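Local structure of 5-formyltetrahydrofolate cyclo-ligase family protein (Bacillus anthracis, 2JCB) at residues Ile57-Glu62 with Asn66-Ile71; Glu30-Leu35 with Leu165-Gln170; Lys73-Gly78 with Arg96-Phe101. The protein probably catalyses the ATP-dependent cyclisation of 5-formyltetrahydrofolate to 5,10-methenyltetrahydrofolate, and is seen here with bound ADP and magnesium. All blocks are in the same frame, centred on the assembly; numbering follows the deposited sequence.

From the N terminus, helix 29-44 supplies the first half of contact 2, whose partner comes 130 residues later, just beyond strand 161-165. Contacts 1 and 3 both fall within this wide loop. Contact 1 closes the short loop between strand 54-56 and helix 68-76; contact 3 then opens on the same helix and closes on segment 96-101, which continues out of strand 92-98, so the two follow in series without crossing. Contact 1 touches both others: Y32 of contact 2 reaches N66, and F101 of contact 3 meets Y68. Contacts 2 and 3 stay about 11 Å apart at their nearest atoms. Together they join helices 29-44 and 68-76 to segments following or extending strands 54-56, 92-98 and 161-165.

Contact 1: residues Ile57-Glu62 with Asn66-Ile71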
# COMPACT_ATOMS: atom_id res chain seq x y z
N ILE A 57 -0.31 -6.46 3.63
CA ILE A 57 0.58 -5.77 2.67
C ILE A 57 0.17 -6.20 1.25
O ILE A 57 -0.54 -7.18 1.08
CB ILE A 57 2.06 -6.15 2.92
CG1 ILE A 57 3.05 -5.28 2.14
CG2 ILE A 57 2.32 -7.74 2.84
CD1 ILE A 57 4.45 -5.35 2.73
N THR A 58 0.63 -5.42 0.29
CA THR A 58 0.39 -5.75 -1.17
C THR A 58 1.71 -6.27 -1.77
O THR A 58 2.80 -6.10 -1.19
CB THR A 58 -0.15 -4.58 -1.98
OG1 THR A 58 0.81 -3.52 -2.01
CG2 THR A 58 -1.51 -4.16 -1.41
N LEU A 59 1.61 -6.96 -2.91
CA LEU A 59 2.77 -7.43 -3.64
C LEU A 59 3.07 -6.34 -4.68
O LEU A 59 2.25 -6.04 -5.54
CB LEU A 59 2.45 -8.77 -4.34
CG LEU A 59 2.10 -9.82 -3.27
CD1 LEU A 59 1.15 -10.90 -3.75
CD2 LEU A 59 3.33 -10.36 -2.62
N SER A 60 4.22 -5.70 -4.55
CA SER A 60 4.53 -4.56 -5.39
C SER A 60 4.76 -4.96 -6.87
O SER A 60 5.22 -6.07 -7.17
CB SER A 60 5.76 -3.86 -4.84
OG SER A 60 6.77 -4.80 -4.62
N MET A 61 4.51 -4.01 -7.76
CA MET A 61 4.69 -4.21 -9.21
C MET A 61 5.52 -3.10 -9.81
O MET A 61 5.69 -2.03 -9.19
CB MET A 61 3.33 -4.20 -9.90
CG MET A 61 2.54 -5.47 -9.67
SD MET A 61 0.90 -5.47 -10.43
CE MET A 61 1.11 -4.40 -11.86
N GLU A 62 6.01 -3.32 -11.03
CA GLU A 62 6.87 -2.32 -11.72
C GLU A 62 7.81 -1.64 -10.74
O GLU A 62 8.57 -2.32 -10.07
CB GLU A 62 6.07 -1.27 -12.53
CG GLU A 62 4.79 -0.72 -11.87
CD GLU A 62 3.52 -1.45 -12.35
OE1 GLU A 62 2.49 -1.37 -11.63
OE2 GLU A 62 3.56 -2.08 -13.43
N ASN A 66 9.50 -1.65 -3.23
CA ASN A 66 9.58 -3.10 -3.24
C ASN A 66 9.11 -3.73 -1.90
O ASN A 66 9.72 -3.49 -0.87
CB ASN A 66 10.99 -3.52 -3.58
CG ASN A 66 11.08 -5.02 -3.86
OD1 ASN A 66 10.04 -5.72 -3.90
ND2 ASN A 66 12.29 -5.52 -4.07
N THR A 67 7.98 -4.45 -1.92
CA THR A 67 7.45 -5.07 -0.73
C THR A 67 7.88 -6.51 -0.52
O THR A 67 7.58 -7.11 0.55
CB THR A 67 5.91 -5.02 -0.70
OG1 THR A 67 5.39 -5.75 -1.83
CG2 THR A 67 5.38 -3.51 -0.72
N TYR A 68 8.48 -7.13 -1.52
CA TYR A 68 8.92 -8.51 -1.36
C TYR A 68 9.86 -8.71 -0.18
O TYR A 68 9.64 -9.63 0.63
CB TYR A 68 9.44 -9.12 -2.69
CG TYR A 68 8.28 -9.48 -3.59
CD1 TYR A 68 7.66 -8.50 -4.40
CD2 TYR A 68 7.76 -10.80 -3.60
CE1 TYR A 68 6.54 -8.85 -5.24
CE2 TYR A 68 6.66 -11.16 -4.42
CZ TYR A 68 6.07 -10.18 -5.24
OH TYR A 68 5.01 -10.56 -6.05
N PRO A 69 10.91 -7.86 -0.05
CA PRO A 69 11.78 -7.98 1.11
C PRO A 69 11.03 -7.82 2.44
O PRO A 69 11.43 -8.45 3.42
CB PRO A 69 12.80 -6.87 0.92
CG PRO A 69 12.81 -6.60 -0.54
CD PRO A 69 11.39 -6.84 -0.98
N ILE A 70 9.94 -7.07 2.44
CA ILE A 70 9.18 -6.82 3.67
C ILE A 70 8.49 -8.09 4.10
O ILE A 70 8.53 -8.45 5.26
CB ILE A 70 8.11 -5.71 3.52
CG1 ILE A 70 8.77 -4.40 3.01
CG2 ILE A 70 7.40 -5.53 4.90
CD1 ILE A 70 7.76 -3.27 2.54
N ILE A 71 7.83 -8.75 3.16
CA ILE A 71 7.22 -10.04 3.47
C ILE A 71 8.25 -11.05 4.02
O ILE A 71 8.00 -11.77 5.00
CB ILE A 71 6.49 -10.60 2.22
CG1 ILE A 71 5.33 -9.66 1.89
CG2 ILE A 71 6.01 -12.05 2.53
CD1 ILE A 71 4.78 -9.88 0.46
O HOH W 1 3.93 -8.55 -7.74
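The ring of Y68 presents its edge to S60, whose O lies near the ring plane 3.6 Å from Y68 CE1; N66 OD1 and a water also lie in plane at the ring's edge. That water donates to S60 O and hydrogen-bonds Y68 OH. The L59 side chain runs at about a right angle to that of Y68, with CD2 oblique to the ring and nearest CZ, and CB near OH. The setting is the strand-loop-helix part of a beta-alpha-beta crossover, in which the chain leaves strand 54-56, turns into helix 68-76 and returns in the parallel neighbour 80-87. Polar links fix the loop. T67 OG1 donates to T58 O at 2.7 Å and accepts from S60 N at 3.0 Å, while T67 N donates almost straight (172°) to S60 OG at 3.0 Å. With its chi1 of 62°, T67 holds OG1 between its backbone N and carbonyl carbon, where it spans both loop groups. N66 OD1 accepts from Y68 N, a capping bond in the turn that leads into the helix. Beside these bonds is an apolar cluster: I57 CD1 meets I70 CG2, I57 CG2 meets I71 CG1 at 3.7 Å, and L59 CD2 presses tightly on I71 CD1 at 3.4 Å.

Contact 2: residues Glu30-Leu35 with Leu165-Gln170; sequences ERYTTL and LAYSFQ
Y167 reaches from the loop after strand 161-165 to helix 29-44, where it packs its ring side on L35 and brings its OH to Y32, one turn earlier. In this Rossmann-like alpha/beta fold the contact joins helix 29-44 to the loop that leaves parallel strand 161-165 of the mixed beta-sheet. The Y167 ring crosses L35 obliquely, and its CD1-CE1 side does the touching: CD1 is 3.6 Å from L35 CD1, while L35 CB lies 3.7 Å from Y167 CE1. L35 is directed at the loop from its first bond, whereas the first bond of Y167 runs alongside the helix and only its ring turns in to close the gap. Y167 CG stands anti to the carbonyl carbon (chi1 -55°), which sends the ring toward the helix.

The two tyrosines do not stack. Y32 and Y167 also cross obliquely, and it is the phenol oxygen of Y167, rather than its ring, that comes close, with OH 3.2 Å from Y32 CD1. That oxygen is hydrogen-bonded to N63 O, so the polar end of this buried tyrosine is satisfied by the loop of contact 1. Farther along the helix S36 and I39 also touch Y167, and M24 of helix 6-26 packs against it, so that the ring sits between two helices. Y32 carries on past it to N66.

At the base of the Y167 side chain the loop folds back on itself as a 3-10 turn, where Q170 N donates to Y167 O and Q170 OE1 accepts from Y167 N at 2.9 Å, the N lying 38° out of the amide carbonyl plane.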
# COMPACT_ATOMS: atom_id res chain seq x y z
N GLU A 30 18.94 1.68 -10.20
CA GLU A 30 19.69 2.14 -9.03
C GLU A 30 18.83 2.91 -8.01
O GLU A 30 18.86 2.58 -6.80
CB GLU A 30 20.90 3.01 -9.44
CG GLU A 30 21.79 3.34 -8.26
CD GLU A 30 21.25 4.49 -7.39
OE1 GLU A 30 20.66 5.43 -7.95
OE2 GLU A 30 21.41 4.45 -6.15
N ARG A 31 18.03 3.85 -8.49
CA ARG A 31 17.11 4.61 -7.60
C ARG A 31 16.03 3.71 -6.98
O ARG A 31 15.79 3.71 -5.78
CB ARG A 31 16.46 5.78 -8.36
CG ARG A 31 17.31 7.01 -8.57
CD ARG A 31 17.62 7.76 -7.28
NE ARG A 31 18.79 7.16 -6.62
CZ ARG A 31 19.27 7.51 -5.43
NH1 ARG A 31 20.34 6.89 -4.93
NH2 ARG A 31 18.69 8.49 -4.74
N TYR A 32 15.36 2.91 -7.81
CA TYR A 32 14.42 1.89 -7.27
C TYR A 32 15.03 1.06 -6.16
O TYR A 32 14.40 0.90 -5.11
CB TYR A 32 13.96 1.00 -8.44
CG TYR A 32 13.18 -0.18 -8.02
CD1 TYR A 32 11.84 -0.07 -7.65
CD2 TYR A 32 13.79 -1.44 -8.05
CE1 TYR A 32 11.15 -1.19 -7.23
CE2 TYR A 32 13.11 -2.55 -7.64
CZ TYR A 32 11.79 -2.42 -7.25
OH TYR A 32 11.18 -3.57 -6.89
N THR A 33 16.23 0.52 -6.40
CA THR A 33 16.85 -0.41 -5.46
C THR A 33 17.24 0.33 -4.18
O THR A 33 16.87 -0.09 -3.09
CB THR A 33 18.04 -1.11 -6.07
OG1 THR A 33 17.65 -1.84 -7.24
CG2 THR A 33 18.74 -2.05 -5.06
N THR A 34 18.01 1.41 -4.34
CA THR A 34 18.52 2.17 -3.17
C THR A 34 17.41 2.77 -2.31
O THR A 34 17.36 2.56 -1.08
CB THR A 34 19.52 3.28 -3.63
OG1 THR A 34 20.58 2.70 -4.39
CG2 THR A 34 20.15 3.98 -2.42
N LEU A 35 16.46 3.46 -2.96
CA LEU A 35 15.34 4.11 -2.26
C LEU A 35 14.45 3.04 -1.60
O LEU A 35 14.02 3.20 -0.45
CB LEU A 35 14.54 5.01 -3.21
CG LEU A 35 15.15 6.29 -3.80
CD1 LEU A 35 14.21 6.99 -4.75
CD2 LEU A 35 15.58 7.26 -2.73
N LEU A 165 4.21 3.41 2.37
CA LEU A 165 5.60 3.57 1.95
C LEU A 165 5.61 4.34 0.63
O LEU A 165 4.85 3.99 -0.27
CB LEU A 165 6.24 2.18 1.78
CG LEU A 165 6.06 1.24 2.97
CD1 LEU A 165 6.58 -0.23 2.75
CD2 LEU A 165 6.75 1.85 4.20
N ALA A 166 6.46 5.37 0.48
CA ALA A 166 6.45 6.21 -0.69
C ALA A 166 7.80 6.80 -0.97
O ALA A 166 8.52 7.15 -0.05
CB ALA A 166 5.42 7.29 -0.54
N TYR A 167 8.15 6.93 -2.25
CA TYR A 167 9.29 7.73 -2.61
C TYR A 167 8.85 9.19 -2.37
O TYR A 167 7.65 9.55 -2.48
CB TYR A 167 9.59 7.58 -4.10
CG TYR A 167 9.79 6.16 -4.52
CD1 TYR A 167 10.95 5.48 -4.14
CD2 TYR A 167 8.88 5.51 -5.38
CE1 TYR A 167 11.16 4.18 -4.55
CE2 TYR A 167 9.11 4.19 -5.82
CZ TYR A 167 10.26 3.54 -5.38
OH TYR A 167 10.60 2.22 -5.72
N SER A 168 9.81 10.03 -2.00
CA SER A 168 9.48 11.41 -1.71
C SER A 168 8.79 12.17 -2.86
O SER A 168 7.99 13.06 -2.60
CB SER A 168 10.70 12.16 -1.14
OG SER A 168 11.66 12.35 -2.12
N PHE A 169 9.09 11.81 -4.11
CA PHE A 169 8.42 12.40 -5.26
C PHE A 169 6.93 12.00 -5.37
O PHE A 169 6.20 12.57 -6.18
CB PHE A 169 9.16 12.10 -6.57
CG PHE A 169 9.01 10.67 -7.05
CD1 PHE A 169 7.84 10.25 -7.70
CD2 PHE A 169 10.04 9.73 -6.86
CE1 PHE A 169 7.68 8.97 -8.17
CE2 PHE A 169 9.89 8.41 -7.33
CZ PHE A 169 8.68 8.03 -7.96
N GLN A 170 6.48 11.00 -4.61
CA GLN A 170 5.06 10.69 -4.54
C GLN A 170 4.33 11.62 -3.61
O GLN A 170 3.10 11.65 -3.62
CB GLN A 170 4.88 9.26 -4.05
CG GLN A 170 5.27 8.20 -5.06
CD GLN A 170 5.13 6.79 -4.47
OE1 GLN A 170 6.09 6.15 -4.09
NE2 GLN A 170 3.88 6.29 -4.47

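Contact 3: residues Lys73-Gly78 with Arg96-Phe101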
# COMPACT_ATOMS: atom_id res chain seq x y z
N LYS A 73 11.06 -10.45 5.64
CA LYS A 73 11.46 -9.99 6.98
C LYS A 73 10.37 -10.36 7.99
O LYS A 73 10.67 -10.87 9.04
CB LYS A 73 11.61 -8.46 6.97
CG LYS A 73 12.24 -7.82 8.25
CD LYS A 73 13.66 -8.22 8.41
CE LYS A 73 14.42 -7.22 9.27
NZ LYS A 73 15.88 -7.53 9.10
N ALA A 74 9.12 -10.06 7.66
CA ALA A 74 8.00 -10.43 8.52
C ALA A 74 8.00 -11.93 8.82
O ALA A 74 7.90 -12.36 10.00
CB ALA A 74 6.64 -9.94 7.92
N TRP A 75 8.13 -12.75 7.77
CA TRP A 75 8.23 -14.20 7.97
C TRP A 75 9.38 -14.57 8.90
O TRP A 75 9.20 -15.37 9.81
CB TRP A 75 8.39 -14.95 6.66
CG TRP A 75 7.15 -15.01 5.83
CD1 TRP A 75 5.85 -14.95 6.26
CD2 TRP A 75 7.09 -15.20 4.41
NE1 TRP A 75 5.00 -15.08 5.20
CE2 TRP A 75 5.73 -15.25 4.05
CE3 TRP A 75 8.07 -15.37 3.42
CZ2 TRP A 75 5.31 -15.42 2.72
CZ3 TRP A 75 7.65 -15.53 2.09
CH2 TRP A 75 6.28 -15.55 1.76
N LYS A 76 10.53 -13.93 8.69
CA LYS A 76 11.72 -14.20 9.50
C LYS A 76 11.50 -13.88 10.99
O LYS A 76 11.99 -14.61 11.86
CB LYS A 76 12.90 -13.42 8.95
CG LYS A 76 14.24 -13.91 9.45
CD LYS A 76 15.27 -12.82 9.30
CE LYS A 76 16.63 -13.32 9.78
NZ LYS A 76 17.64 -12.23 9.66
N GLU A 77 10.75 -12.82 11.23
CA GLU A 77 10.41 -12.31 12.57
C GLU A 77 9.23 -13.04 13.22
O GLU A 77 8.84 -12.73 14.35
CB GLU A 77 10.21 -10.78 12.49
CG GLU A 77 11.53 -10.11 12.14
CD GLU A 77 11.55 -8.62 12.21
OE1 GLU A 77 10.48 -8.00 12.13
OE2 GLU A 77 12.65 -8.04 12.30
N GLY A 78 8.65 -14.01 12.52
CA GLY A 78 7.51 -14.75 13.04
C GLY A 78 6.18 -14.01 12.93
O GLY A 78 5.21 -14.42 13.61
N ARG A 96 -5.68 -12.53 2.90
CA ARG A 96 -5.49 -13.95 3.18
C ARG A 96 -4.06 -14.24 3.52
O ARG A 96 -3.15 -13.69 2.93
CB ARG A 96 -5.93 -14.82 1.97
CG ARG A 96 -7.28 -14.39 1.34
CD ARG A 96 -7.60 -15.33 0.18
NE ARG A 96 -8.09 -16.61 0.68
CZ ARG A 96 -9.35 -16.85 0.97
NH1 ARG A 96 -10.27 -15.90 0.81
NH2 ARG A 96 -9.69 -18.03 1.40
N GLN A 97 -3.88 -15.13 4.48
CA GLN A 97 -2.53 -15.42 4.95
C GLN A 97 -1.70 -16.22 3.94
O GLN A 97 -2.19 -17.22 3.36
CB GLN A 97 -2.57 -16.16 6.29
CG GLN A 97 -1.20 -16.60 6.73
CD GLN A 97 -1.18 -17.36 8.05
OE1 GLN A 97 -2.18 -17.90 8.49
NE2 GLN A 97 -0.01 -17.37 8.70
N ILE A 98 -0.46 -15.80 3.80
CA ILE A 98 0.55 -16.52 2.99
C ILE A 98 1.76 -16.81 3.85
O ILE A 98 2.24 -15.91 4.55
CB ILE A 98 0.95 -15.78 1.65
CG1 ILE A 98 1.49 -14.33 1.83
CG2 ILE A 98 -0.25 -15.82 0.65
CD1 ILE A 98 2.34 -13.76 0.59
N SER A 99 2.22 -18.05 3.78
CA SER A 99 3.41 -18.51 4.48
C SER A 99 4.60 -18.64 3.52
O SER A 99 5.75 -18.70 3.95
CB SER A 99 3.12 -19.87 5.09
OG SER A 99 2.02 -19.81 5.97
N ASN A 100 4.29 -18.74 2.23
CA ASN A 100 5.32 -18.86 1.19
C ASN A 100 4.78 -18.33 -0.14
O ASN A 100 3.55 -18.20 -0.30
CB ASN A 100 5.82 -20.32 1.05
CG ASN A 100 4.70 -21.30 0.70
OD1 ASN A 100 4.12 -21.20 -0.38
ND2 ASN A 100 4.41 -22.25 1.59
N PHE A 101 5.67 -18.01 -1.07
CA PHE A 101 5.24 -17.35 -2.31
C PHE A 101 4.51 -18.29 -3.31
O PHE A 101 3.85 -17.82 -4.25
CB PHE A 101 6.40 -16.60 -3.00
CG PHE A 101 6.91 -15.42 -2.22
CD1 PHE A 101 6.11 -14.30 -2.00
CD2 PHE A 101 8.21 -15.43 -1.71
CE1 PHE A 101 6.59 -13.22 -1.26
CE2 PHE A 101 8.70 -14.36 -0.98
CZ PHE A 101 7.91 -13.26 -0.75
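I98, in the segment on strand 92-98, meets W75 twice: its O accepts from W75 NE1 at 3.0 Å, and its CD1 packs on W75 CZ2 at 4.0 Å. The indole bond is bent, with an N-H...O angle of 145°, and I98 O lies 15° out of the indole plane, near its edge. Next, S99 starts its side chain away from the helix but lays its peptide against the indole; S99 O sits over the centre of one face, 3.4 Å above the plane. N100 follows with backbone alone, its CA 3.5 Å from W75 CH2. F101 then swings its ring back so that the six-membered ring of W75 points an edge at its face, an edge-to-face pair with planes at 58°. W75 CZ3 comes within 3.4 Å of F101 CE2, and W75 CH2 stands over the phenyl centre. Backbone and phenyl together cradle the indole at the protein surface. F101 also meets Y68, I71 and E72 of helix 68-76, while W75 touches V81 of strand 80-87. The contact therefore pins the C-terminal end of helix 68-76, finished by a Schellman motif at G78, to the turn leaving strand 92-98, the antiparallel neighbour of 80-87.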